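Long-range contacts in endolysin (Clostridium phage phiCD27, PDB 3QAY), which probably cleaves the amide bond between N-acetylmuramic acid and L-alanine in clostridial peptidoglycan with the help of a bound zinc ion: residues H10-S15 against N26-N31; I53-Q58 against K66-P71; G95-Y100 against L143-F148. All blocks are in the same frame, centred on the assembly; numbering follows the deposited sequence.

Contact 1. Residues H10-S15 against N26-N31; sequences HSILKS and NEYQYN. With ZN (zinc ion), chain E.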
# COMPACT_ATOMS: atom_id res chain seq x y z
N HIS A 10 3.36 -8.86 -0.17
CA HIS A 10 3.44 -10.20 -0.74
C HIS A 10 4.67 -10.40 -1.61
O HIS A 10 5.54 -9.53 -1.68
CB HIS A 10 2.13 -10.53 -1.46
CG HIS A 10 0.93 -10.25 -0.62
ND1 HIS A 10 0.58 -11.03 0.46
CD2 HIS A 10 0.02 -9.25 -0.67
CE1 HIS A 10 -0.51 -10.54 1.02
NE2 HIS A 10 -0.87 -9.46 0.35
N SER A 11 4.75 -11.57 -2.25
CA SER A 11 5.90 -11.93 -3.08
C SER A 11 5.58 -13.12 -3.98
O SER A 11 4.56 -13.78 -3.83
CB SER A 11 7.10 -12.29 -2.20
OG SER A 11 6.84 -13.44 -1.42
N ILE A 12 6.49 -13.39 -4.91
CA ILE A 12 6.45 -14.62 -5.69
C ILE A 12 7.52 -15.55 -5.13
O ILE A 12 8.72 -15.25 -5.21
CB ILE A 12 6.71 -14.35 -7.17
CG1 ILE A 12 5.56 -13.54 -7.76
CG2 ILE A 12 6.86 -15.67 -7.93
CD1 ILE A 12 5.71 -13.24 -9.23
N LEU A 13 7.08 -16.68 -4.57
CA LEU A 13 8.00 -17.66 -3.99
C LEU A 13 8.86 -18.34 -5.05
O LEU A 13 8.64 -18.17 -6.25
CB LEU A 13 7.23 -18.74 -3.18
CG LEU A 13 6.77 -18.50 -1.73
CD1 LEU A 13 7.21 -17.14 -1.17
CD2 LEU A 13 5.26 -18.70 -1.58
N LYS A 14 9.83 -19.13 -4.59
CA LYS A 14 10.70 -19.91 -5.46
C LYS A 14 9.93 -20.93 -6.29
O LYS A 14 10.30 -21.23 -7.42
CB LYS A 14 11.76 -20.63 -4.61
CG LYS A 14 12.85 -21.30 -5.42
CD LYS A 14 13.86 -21.98 -4.52
CE LYS A 14 15.13 -22.32 -5.29
NZ LYS A 14 15.78 -21.09 -5.85
N SER A 15 8.85 -21.46 -5.71
CA SER A 15 7.94 -22.37 -6.41
C SER A 15 7.22 -21.70 -7.58
O SER A 15 6.69 -22.39 -8.45
CB SER A 15 6.89 -22.88 -5.44
OG SER A 15 5.98 -21.84 -5.12
N ASN A 26 -4.30 -9.53 -10.22
CA ASN A 26 -3.41 -10.05 -9.19
C ASN A 26 -2.95 -8.90 -8.31
O ASN A 26 -2.52 -7.86 -8.81
CB ASN A 26 -2.21 -10.78 -9.80
CG ASN A 26 -1.39 -11.51 -8.75
OD1 ASN A 26 -1.70 -12.65 -8.37
ND2 ASN A 26 -0.33 -10.86 -8.29
N GLU A 27 -3.07 -9.08 -7.00
CA GLU A 27 -2.73 -8.04 -6.03
C GLU A 27 -1.26 -7.64 -6.13
O GLU A 27 -0.95 -6.46 -6.27
CB GLU A 27 -3.06 -8.51 -4.61
CG GLU A 27 -2.47 -7.65 -3.52
CD GLU A 27 -2.80 -8.14 -2.13
OE1 GLU A 27 -3.36 -9.25 -1.98
OE2 GLU A 27 -2.47 -7.42 -1.17
N TYR A 28 -0.37 -8.63 -6.05
CA TYR A 28 1.07 -8.36 -6.09
C TYR A 28 1.48 -7.60 -7.35
O TYR A 28 2.18 -6.59 -7.27
CB TYR A 28 1.86 -9.66 -5.98
CG TYR A 28 3.35 -9.51 -6.22
CD1 TYR A 28 4.20 -9.07 -5.20
CD2 TYR A 28 3.90 -9.82 -7.45
CE1 TYR A 28 5.57 -8.95 -5.42
CE2 TYR A 28 5.26 -9.68 -7.68
CZ TYR A 28 6.09 -9.25 -6.66
OH TYR A 28 7.44 -9.12 -6.89
N GLN A 29 1.02 -8.08 -8.51
CA GLN A 29 1.36 -7.48 -9.79
C GLN A 29 0.84 -6.04 -9.88
O GLN A 29 1.58 -5.15 -10.31
CB GLN A 29 0.82 -8.30 -10.97
CG GLN A 29 1.43 -9.71 -11.12
CD GLN A 29 2.93 -9.71 -11.43
OE1 GLN A 29 3.47 -8.75 -12.00
NE2 GLN A 29 3.61 -10.79 -11.07
N TYR A 30 -0.42 -5.80 -9.49
CA TYR A 30 -0.96 -4.44 -9.51
C TYR A 30 -0.09 -3.49 -8.68
O TYR A 30 0.34 -2.44 -9.16
CB TYR A 30 -2.41 -4.37 -8.99
CG TYR A 30 -2.96 -2.95 -9.08
CD1 TYR A 30 -3.48 -2.47 -10.26
CD2 TYR A 30 -2.91 -2.09 -7.98
CE1 TYR A 30 -3.96 -1.17 -10.36
CE2 TYR A 30 -3.39 -0.79 -8.07
CZ TYR A 30 -3.91 -0.34 -9.26
OH TYR A 30 -4.39 0.95 -9.36
N ASN A 31 0.19 -3.89 -7.44
CA ASN A 31 0.96 -3.05 -6.53
C ASN A 31 2.44 -2.91 -6.91
O ASN A 31 3.05 -1.88 -6.65
CB ASN A 31 0.79 -3.54 -5.08
CG ASN A 31 -0.61 -3.27 -4.53
OD1 ASN A 31 -1.23 -4.13 -3.90
ND2 ASN A 31 -1.12 -2.07 -4.78
ZN ZN E . -2.32 -8.14 0.77
O HOH W 1 -2.16 -9.21 2.95

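Contact 2. Residues I53-Q58 against K66-P71; sequences ICPEKQ and KSYKIP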
# COMPACT_ATOMS: atom_id res chain seq x y z
N ILE A 53 10.52 -3.91 -2.89
CA ILE A 53 9.76 -5.04 -3.40
C ILE A 53 10.59 -6.29 -3.18
O ILE A 53 11.80 -6.29 -3.44
CB ILE A 53 9.44 -4.87 -4.90
CG1 ILE A 53 8.86 -3.48 -5.17
CG2 ILE A 53 8.47 -5.96 -5.36
CD1 ILE A 53 8.39 -3.24 -6.61
N CYS A 54 9.95 -7.34 -2.68
CA CYS A 54 10.65 -8.59 -2.43
C CYS A 54 11.22 -9.17 -3.72
O CYS A 54 10.58 -9.08 -4.77
CB CYS A 54 9.72 -9.61 -1.78
SG CYS A 54 9.35 -9.23 -0.07
N PRO A 55 12.42 -9.76 -3.65
CA PRO A 55 12.91 -10.50 -4.80
C PRO A 55 11.90 -11.58 -5.18
O PRO A 55 11.23 -12.12 -4.31
CB PRO A 55 14.21 -11.15 -4.30
CG PRO A 55 14.56 -10.45 -3.05
CD PRO A 55 13.31 -9.90 -2.48
N GLU A 56 11.80 -11.86 -6.48
CA GLU A 56 10.92 -12.90 -6.98
C GLU A 56 11.66 -14.23 -7.16
O GLU A 56 12.84 -14.25 -7.55
CB GLU A 56 10.28 -12.46 -8.30
CG GLU A 56 9.34 -11.27 -8.14
CD GLU A 56 8.81 -10.73 -9.45
OE1 GLU A 56 9.12 -11.32 -10.51
OE2 GLU A 56 8.07 -9.72 -9.43
N LYS A 57 10.96 -15.32 -6.87
CA LYS A 57 11.47 -16.69 -7.01
C LYS A 57 12.75 -16.97 -6.19
O LYS A 57 13.59 -17.78 -6.57
CB LYS A 57 11.65 -17.03 -8.50
CG LYS A 57 10.34 -16.83 -9.28
CD LYS A 57 10.29 -17.61 -10.59
CE LYS A 57 8.91 -17.47 -11.24
NZ LYS A 57 8.86 -18.03 -12.63
N GLN A 58 12.85 -16.30 -5.04
CA GLN A 58 13.96 -16.47 -4.11
C GLN A 58 13.50 -17.19 -2.85
O GLN A 58 14.14 -18.15 -2.41
CB GLN A 58 14.56 -15.10 -3.75
CG GLN A 58 15.85 -15.17 -2.93
CD GLN A 58 16.37 -13.79 -2.54
OE1 GLN A 58 16.71 -12.97 -3.39
NE2 GLN A 58 16.46 -13.54 -1.24
N LYS A 66 8.82 -10.87 5.82
CA LYS A 66 9.14 -10.11 7.03
C LYS A 66 10.65 -9.91 7.18
O LYS A 66 11.11 -8.78 7.34
CB LYS A 66 8.58 -10.83 8.27
CG LYS A 66 8.86 -10.13 9.59
CD LYS A 66 8.14 -10.81 10.75
CE LYS A 66 8.39 -10.08 12.05
NZ LYS A 66 7.62 -10.66 13.19
N SER A 67 11.40 -11.01 7.12
CA SER A 67 12.85 -10.99 7.28
C SER A 67 13.54 -10.10 6.25
O SER A 67 14.58 -9.51 6.53
CB SER A 67 13.42 -12.40 7.17
OG SER A 67 12.64 -13.32 7.90
N TYR A 68 12.97 -10.03 5.05
CA TYR A 68 13.51 -9.16 4.00
C TYR A 68 13.15 -7.69 4.24
O TYR A 68 14.02 -6.83 4.19
CB TYR A 68 13.01 -9.60 2.62
CG TYR A 68 13.54 -8.76 1.48
CD1 TYR A 68 14.83 -8.95 1.00
CD2 TYR A 68 12.76 -7.76 0.90
CE1 TYR A 68 15.32 -8.18 -0.05
CE2 TYR A 68 13.25 -6.99 -0.14
CZ TYR A 68 14.52 -7.19 -0.60
OH TYR A 68 14.99 -6.42 -1.63
N LYS A 69 11.88 -7.42 4.49
CA LYS A 69 11.38 -6.04 4.56
C LYS A 69 11.84 -5.28 5.81
O LYS A 69 12.36 -4.17 5.69
CB LYS A 69 9.85 -6.00 4.44
CG LYS A 69 9.35 -6.29 3.02
CD LYS A 69 7.84 -6.17 2.90
CE LYS A 69 7.13 -7.20 3.77
NZ LYS A 69 5.67 -7.24 3.53
N ILE A 70 11.66 -5.87 6.98
CA ILE A 70 11.87 -5.17 8.26
C ILE A 70 13.25 -4.52 8.48
O ILE A 70 13.32 -3.36 8.89
CB ILE A 70 11.50 -6.09 9.46
CG1 ILE A 70 9.97 -6.27 9.55
CG2 ILE A 70 12.03 -5.53 10.79
CD1 ILE A 70 9.20 -4.96 9.67
N PRO A 71 14.35 -5.25 8.21
CA PRO A 71 15.68 -4.63 8.34
C PRO A 71 15.89 -3.44 7.39
O PRO A 71 16.52 -2.44 7.76
CB PRO A 71 16.65 -5.77 8.00
CG PRO A 71 15.86 -7.03 8.23
CD PRO A 71 14.45 -6.68 7.87
O HOH W 2 13.88 -4.07 -2.54

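Contact 3. Residues G95-Y100 against L143-F148; sequences GSEVLY and LIESFF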
# COMPACT_ATOMS: atom_id res chain seq x y z
N GLY A 95 -14.29 -1.39 -1.87
CA GLY A 95 -13.89 -0.12 -1.28
C GLY A 95 -12.47 -0.09 -0.75
O GLY A 95 -11.72 -1.06 -0.88
N SER A 96 -12.14 1.05 -0.15
CA SER A 96 -10.80 1.33 0.32
C SER A 96 -10.76 1.32 1.84
O SER A 96 -11.76 1.61 2.50
CB SER A 96 -10.34 2.70 -0.18
OG SER A 96 -10.45 2.77 -1.58
N GLU A 97 -9.58 1.03 2.37
CA GLU A 97 -9.39 0.80 3.78
C GLU A 97 -7.90 0.99 4.08
O GLU A 97 -7.06 0.57 3.29
CB GLU A 97 -9.84 -0.63 4.03
CG GLU A 97 -9.59 -1.22 5.35
CD GLU A 97 -10.27 -2.57 5.43
OE1 GLU A 97 -9.58 -3.60 5.46
OE2 GLU A 97 -11.52 -2.58 5.41
N VAL A 98 -7.57 1.64 5.20
CA VAL A 98 -6.17 1.84 5.57
C VAL A 98 -5.93 1.39 7.02
O VAL A 98 -6.62 1.84 7.94
CB VAL A 98 -5.74 3.32 5.39
CG1 VAL A 98 -4.30 3.54 5.87
CG2 VAL A 98 -5.89 3.76 3.93
N LEU A 99 -4.97 0.49 7.21
CA LEU A 99 -4.65 -0.04 8.54
C LEU A 99 -3.49 0.74 9.15
O LEU A 99 -2.54 1.10 8.45
CB LEU A 99 -4.32 -1.53 8.46
CG LEU A 99 -5.31 -2.38 7.66
CD1 LEU A 99 -4.98 -3.87 7.74
CD2 LEU A 99 -6.74 -2.13 8.12
N TYR A 100 -3.60 1.03 10.44
CA TYR A 100 -2.61 1.86 11.13
C TYR A 100 -2.33 1.31 12.53
O TYR A 100 -3.05 0.43 13.03
CB TYR A 100 -3.08 3.31 11.20
CG TYR A 100 -4.28 3.49 12.11
CD1 TYR A 100 -4.11 3.77 13.46
CD2 TYR A 100 -5.57 3.38 11.61
CE1 TYR A 100 -5.20 3.93 14.30
CE2 TYR A 100 -6.67 3.55 12.45
CZ TYR A 100 -6.48 3.82 13.79
OH TYR A 100 -7.55 3.98 14.63
N LEU A 143 -0.84 0.63 6.24
CA LEU A 143 -1.02 -0.40 5.25
C LEU A 143 -2.24 -0.01 4.45
O LEU A 143 -3.34 0.07 5.00
CB LEU A 143 -1.19 -1.75 5.93
CG LEU A 143 -1.25 -3.00 5.04
CD1 LEU A 143 -1.07 -4.24 5.89
CD2 LEU A 143 -2.56 -3.07 4.26
N ILE A 144 -2.06 0.25 3.17
CA ILE A 144 -3.16 0.68 2.31
C ILE A 144 -3.74 -0.50 1.54
O ILE A 144 -3.02 -1.19 0.79
CB ILE A 144 -2.74 1.80 1.33
CG1 ILE A 144 -2.07 2.95 2.08
CG2 ILE A 144 -3.96 2.31 0.57
CD1 ILE A 144 -1.53 4.05 1.17
N GLU A 145 -5.04 -0.73 1.74
CA GLU A 145 -5.81 -1.65 0.93
C GLU A 145 -6.65 -0.79 -0.02
O GLU A 145 -7.77 -0.40 0.30
CB GLU A 145 -6.72 -2.51 1.83
CG GLU A 145 -5.96 -3.30 2.90
CD GLU A 145 -5.85 -4.79 2.61
OE1 GLU A 145 -6.51 -5.28 1.67
OE2 GLU A 145 -5.11 -5.48 3.34
N SER A 146 -6.07 -0.49 -1.19
CA SER A 146 -6.61 0.53 -2.11
C SER A 146 -8.01 0.23 -2.62
O SER A 146 -8.85 1.13 -2.70
CB SER A 146 -5.67 0.72 -3.31
OG SER A 146 -4.44 1.31 -2.92
N PHE A 147 -8.23 -1.03 -3.00
CA PHE A 147 -9.53 -1.51 -3.48
C PHE A 147 -9.50 -3.05 -3.50
O PHE A 147 -8.46 -3.64 -3.21
CB PHE A 147 -9.87 -0.95 -4.87
CG PHE A 147 -8.85 -1.30 -5.93
CD1 PHE A 147 -8.93 -2.50 -6.64
CD2 PHE A 147 -7.82 -0.42 -6.24
CE1 PHE A 147 -7.99 -2.81 -7.61
CE2 PHE A 147 -6.89 -0.72 -7.21
CZ PHE A 147 -6.97 -1.92 -7.90
N PHE A 148 -10.63 -3.68 -3.83
CA PHE A 148 -10.71 -5.15 -3.85
C PHE A 148 -10.26 -5.73 -5.19
O PHE A 148 -10.80 -5.40 -6.24
CB PHE A 148 -12.13 -5.62 -3.49
CG PHE A 148 -12.42 -5.61 -2.02
CD1 PHE A 148 -12.63 -6.79 -1.32
CD2 PHE A 148 -12.46 -4.41 -1.32
CE1 PHE A 148 -12.90 -6.78 0.05
CE2 PHE A 148 -12.72 -4.39 0.06
CZ PHE A 148 -12.94 -5.58 0.73
O HOH W 3 -9.93 -2.35 0.78

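Contact 1. Residues H10-S15 against N26-N31
The imidazole of His10 brings its NE2 edge up to the carboxylate of Glu27, and a zinc ion joins the two. This is the metal site of an N-acetylmuramoyl-L-alanine amidase domain, a worked example of how a metal can be gripped by a loop and the first turn of the helix that follows it. His10 NE2 binds the zinc at 2.0 Å and Glu27 OE2 binds it at 2.1 Å, with His85 as the third protein ligand. A water 2.4 Å from the zinc also belongs to its coordination shell. Although Glu27 OE2 lies near the plane of the imidazole, ring and carboxylate are turned steeply against each other, their planes 74° apart. The Glu27 chain runs almost fully extended, with CG opposite the backbone N (chi1 167°), and so carries its carboxylate from the helix start across to the metal. Second-shell amides hold that carboxylate: Leu86 N donates to OE2 and Ala21 N to OE1, which should fix its rotation and steady OE2 as the ligand atom.

Beside the metal, Tyr28 fills the angle between loop and helix. The backbone of Ser11 passes over one face of its ring, with Ser11 CA 3.8 Å from Tyr28 CE1. Tyr28 OH itself continues beyond the contact to a hydrogen bond with Glu56 OE2. The Ile12 and Tyr28 side chains cross at about a right angle, and Ile12 CG1 meets the ring obliquely, 3.9 Å from Tyr28 CE2. At the outer margin the bent side chain of Gln29 folds back until its NE2 lies 3.7 Å from Ile12 CD1.

Contact 2. Residues I53-Q58 against K66-P71
The hydroxyl of Tyr68 reaches back to the carbonyl of Ile53 through one water, which lies 2.8 Å from Tyr68 OH and donates a longer hydrogen bond, 3.2 Å, to Ile53 O. The water sits at the edge of the ring, in its plane. Pro55 takes one face: its CD stands over the centre, 3.6 Å from the centroid of the Tyr68 ring and only 14° off the ring normal, a CH-pi contact of nearly ideal direction. The same CD comes within 3.5 Å of Tyr68 CZ. Cys54 makes a sulfur-aromatic contact from an oblique position, with SG 3.8 Å from Tyr68 CD2. The ring can span the gap because CG stands opposite the backbone N (chi1 -179°), which throws it outward from the helix onto the loop.

One residue on, the aliphatic part of Lys69 brushes the same sulfur, CG to Cys54 SG 4.3 Å, before its ammonium group turns to a salt bridge with Glu83 and a hydrogen bond with Tyr132. The CH-pi contact lays the loop after strand 48-52 on helix 64-75, within the beta-alpha-beta crossover that carries the chain past strand 3-8 to the parallel strand 80-87.

Contact 3. Residues G95-Y100 against L143-F148
Strands 96-100 and 143-146 run antiparallel, their axes 4.7 Å apart at closest and their directions 171° apart, with paired backbone hydrogen bonds at Leu99-Leu143 and Glu97-Glu145. The first pair is the tighter, 2.8 Å both from Leu99 N to Leu143 O and from Leu143 N to Leu99 O; in the second, Glu97 N to Glu145 O stretches to 3.1 Å. Between them, Val98 and Ile144 form a non-hydrogen-bonded pair whose side chains lie side by side, CG2 to CG2 4.1 Å, on the face covered by helices 103-116 and 152-175.

The other face carries Leu99, Leu143, Glu97 and Glu145. In the mixed alpha/beta sheet of this amidase, strand 96-100 runs antiparallel to 140-148 and parallel to 122-127 on its other side, and the face with Glu145 looks to the metal site: its side chain lies about 5 Å from the zinc at nearest atoms. Glu97 turns to salt bridges with Lys126 and Arg123.

At the Ser96 end, Ser96 OG donates a short bond of 2.6 Å to Ser146 O, meeting it 28° out of the carbonyl plane. A water donates to both Gly95 O and Glu145 O, linking the two strands there. Past the corner at Phe147, the Phe148 ring swings back and sets its edge against Gly95 O, 3.5 Å from Phe148 CD2, while Asp154 OD2 accepts hydrogen bonds from Gly95 N and Phe148 N.

From the N terminus, contact 1 closes the loop between strand 3-8 and helix 27-44, contact 2 closes the loop between strand 48-52 and helix 64-75, and contact 3 pairs two strands separated by helix 103-116, strand 122-127 and helix 132-135. The three follow in series, none nested or crossed. Between contacts 1 and 2, Ile12 O meets Lys57 N in a probable backbone hydrogen bond, so the two loops are in direct contact. Contact 1 reaches contact 3 through the rings of Tyr30 and Phe147, packed edge-to-face. Contacts 2 and 3 do not touch, their nearest atoms about 8 Å apart.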